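PDB 3LOD: putative acyl-CoA N-acyltransferase from Klebsiella pneumoniae subsp. pneumoniae, which probably transfers an acyl group from acyl-CoA to an amine, as a member of the GNAT acetyltransferase family, though its substrate is not established. Local coordinates for residues K94-L99 with A124-N129. Numbering follows the deposited sequence.
Sequences KLLAAL and ALYTRN
Within 94-99, Leu-96 alone makes the contact, its CD2 methyl meeting Leu-125 and Tyr-126 near the end of helix 120-128 and Asn-129 just beyond it. With CG anti to the backbone N (chi1 179°), the leucine extends toward 124-129; the nearest CA atoms, of Leu-96 and Tyr-126, are 8.5 Å apart. The closest approach is to Asn-129, whose CB lies 3.9 Å from CD2. The other approaches are looser. CD2 is 4.3 Å from CG of Leu-125, and it meets Tyr-126 at the ring edge, near the ring plane, 4.3 Å from CD1. The second methyl of Leu-96, CD1, lies 4.3 Å from CE1 of Tyr-126. Burial follows a different division: Leu-96 and Tyr-126 are buried, and their side chains reach strand 74-82, at Met-77 and Val-80 respectively, whereas Leu-125 and Asn-129 are partly exposed. Arg-128 has a long, weak ion pair with Glu-93. Strand 110-116 joins the two helices in sequence, in what is probably a GNAT fold. Only 143 Å² is buried, counting both sides, and the closest approaches are between carbons, which implies that the two segments meet through dispersion and exclusion of water around one leucine side chain.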
loop_
_atom_site.group_PDB
_atom_site.type_symbol
_atom_site.label_atom_id
_atom_site.label_comp_id
_atom_site.label_asym_id
_atom_site.label_seq_id
_atom_site.Cartn_x
_atom_site.Cartn_y
_atom_site.Cartn_z
ATOM N N LYS A 94 -2.718 8.073 7.221
ATOM C CA LYS A 94 -3.557 7.331 8.133
ATOM C C LYS A 94 -3.522 5.852 7.779
ATOM O O LYS A 94 -3.284 5.009 8.656
ATOM C CB LYS A 94 -4.972 7.907 8.129
ATOM C CG LYS A 94 -5.939 7.222 9.068
ATOM C CD LYS A 94 -7.049 8.203 9.617
ATOM C CE LYS A 94 -8.059 7.439 10.526
ATOM N NZ LYS A 94 -8.560 8.167 11.746
ATOM N N LEU A 95 -3.675 5.574 6.484
ATOM C CA LEU A 95 -3.661 4.219 5.922
ATOM C C LEU A 95 -2.317 3.507 6.105
ATOM O O LEU A 95 -2.246 2.405 6.640
ATOM C CB LEU A 95 -3.992 4.242 4.425
ATOM C CG LEU A 95 -3.937 2.924 3.635
ATOM C CD1 LEU A 95 -4.932 1.860 4.158
ATOM C CD2 LEU A 95 -4.232 3.213 2.160
ATOM N N LEU A 96 -1.260 4.138 5.622
ATOM C CA LEU A 96 0.097 3.658 5.854
ATOM C C LEU A 96 0.332 3.221 7.313
ATOM O O LEU A 96 0.800 2.097 7.555
ATOM C CB LEU A 96 1.075 4.747 5.422
ATOM C CG LEU A 96 2.555 4.460 5.590
ATOM C CD1 LEU A 96 2.926 3.278 4.716
ATOM C CD2 LEU A 96 3.402 5.678 5.226
ATOM N N ALA A 97 -0.031 4.052 8.290
ATOM C CA ALA A 97 0.188 3.688 9.705
ATOM C C ALA A 97 -0.610 2.459 10.089
ATOM O O ALA A 97 -0.216 1.684 10.946
ATOM C CB ALA A 97 -0.186 4.812 10.591
ATOM N N ALA A 98 -1.754 2.290 9.443
ATOM C CA ALA A 98 -2.662 1.223 9.795
ATOM C C ALA A 98 -2.153 -0.092 9.221
ATOM O O ALA A 98 -2.350 -1.157 9.844
ATOM C CB ALA A 98 -4.045 1.532 9.303
ATOM N N LEU A 99 -1.495 -0.037 8.052
ATOM C CA LEU A 99 -0.927 -1.231 7.433
ATOM C C LEU A 99 0.316 -1.675 8.220
ATOM O O LEU A 99 0.567 -2.867 8.443
ATOM C CB LEU A 99 -0.556 -0.957 5.961
ATOM C CG LEU A 99 -1.731 -0.830 4.967
ATOM C CD1 LEU A 99 -1.314 -0.052 3.733
ATOM C CD2 LEU A 99 -2.225 -2.190 4.555
ATOM N N ALA A 124 6.935 10.662 -2.061
ATOM C CA ALA A 124 7.099 11.654 -0.994
ATOM C C ALA A 124 6.377 11.222 0.278
ATOM O O ALA A 124 6.860 11.489 1.367
ATOM C CB ALA A 124 6.627 12.999 -1.428
ATOM N N LEU A 125 5.218 10.582 0.149
ATOM C CA LEU A 125 4.528 10.108 1.340
ATOM C C LEU A 125 5.433 9.107 2.094
ATOM O O LEU A 125 5.627 9.221 3.303
ATOM C CB LEU A 125 3.211 9.474 0.974
ATOM C CG LEU A 125 2.652 8.592 2.091
ATOM C CD1 LEU A 125 2.168 9.459 3.218
ATOM C CD2 LEU A 125 1.498 7.831 1.580
ATOM N N TYR A 126 6.043 8.163 1.394
ATOM C CA TYR A 126 6.849 7.204 2.101
ATOM C C TYR A 126 8.032 7.848 2.746
ATOM O O TYR A 126 8.349 7.484 3.869
ATOM C CB TYR A 126 7.304 6.076 1.197
ATOM C CG TYR A 126 6.146 5.381 0.528
ATOM C CD1 TYR A 126 5.018 4.934 1.264
ATOM C CD2 TYR A 126 6.172 5.156 -0.830
ATOM C CE1 TYR A 126 3.924 4.337 0.619
ATOM C CE2 TYR A 126 5.102 4.536 -1.481
ATOM C CZ TYR A 126 3.987 4.132 -0.759
ATOM O OH TYR A 126 2.955 3.486 -1.483
ATOM N N THR A 127 8.697 8.762 2.036
ATOM C CA THR A 127 9.877 9.498 2.541
ATOM C C THR A 127 9.557 10.278 3.812
ATOM O O THR A 127 10.334 10.259 4.758
ATOM C CB THR A 127 10.433 10.493 1.485
ATOM O OG1 THR A 127 10.424 9.863 0.200
ATOM C CG2 THR A 127 11.854 10.961 1.817
ATOM N N ARG A 128 8.406 10.955 3.825
ATOM C CA ARG A 128 7.911 11.683 5.001
ATOM C C ARG A 128 7.715 10.750 6.202
ATOM O O ARG A 128 7.639 11.223 7.344
ATOM C CB ARG A 128 6.570 12.379 4.697
ATOM C CG ARG A 128 6.651 13.855 4.293
ATOM C CD ARG A 128 5.254 14.447 4.057
ATOM N NE ARG A 128 4.735 14.191 2.701
ATOM C CZ ARG A 128 3.551 13.633 2.386
ATOM N NH1 ARG A 128 2.672 13.234 3.319
ATOM N NH2 ARG A 128 3.238 13.464 1.107
ATOM N N ASN A 129 7.635 9.437 5.962
ATOM C CA ASN A 129 7.411 8.473 7.058
ATOM C C ASN A 129 8.460 7.371 7.207
ATOM O O ASN A 129 8.161 6.239 7.603
ATOM C CB ASN A 129 5.985 7.925 7.034
ATOM C CG ASN A 129 4.943 9.035 7.046
ATOM O OD1 ASN A 129 4.384 9.392 6.001
ATOM N ND2 ASN A 129 4.702 9.612 8.216
#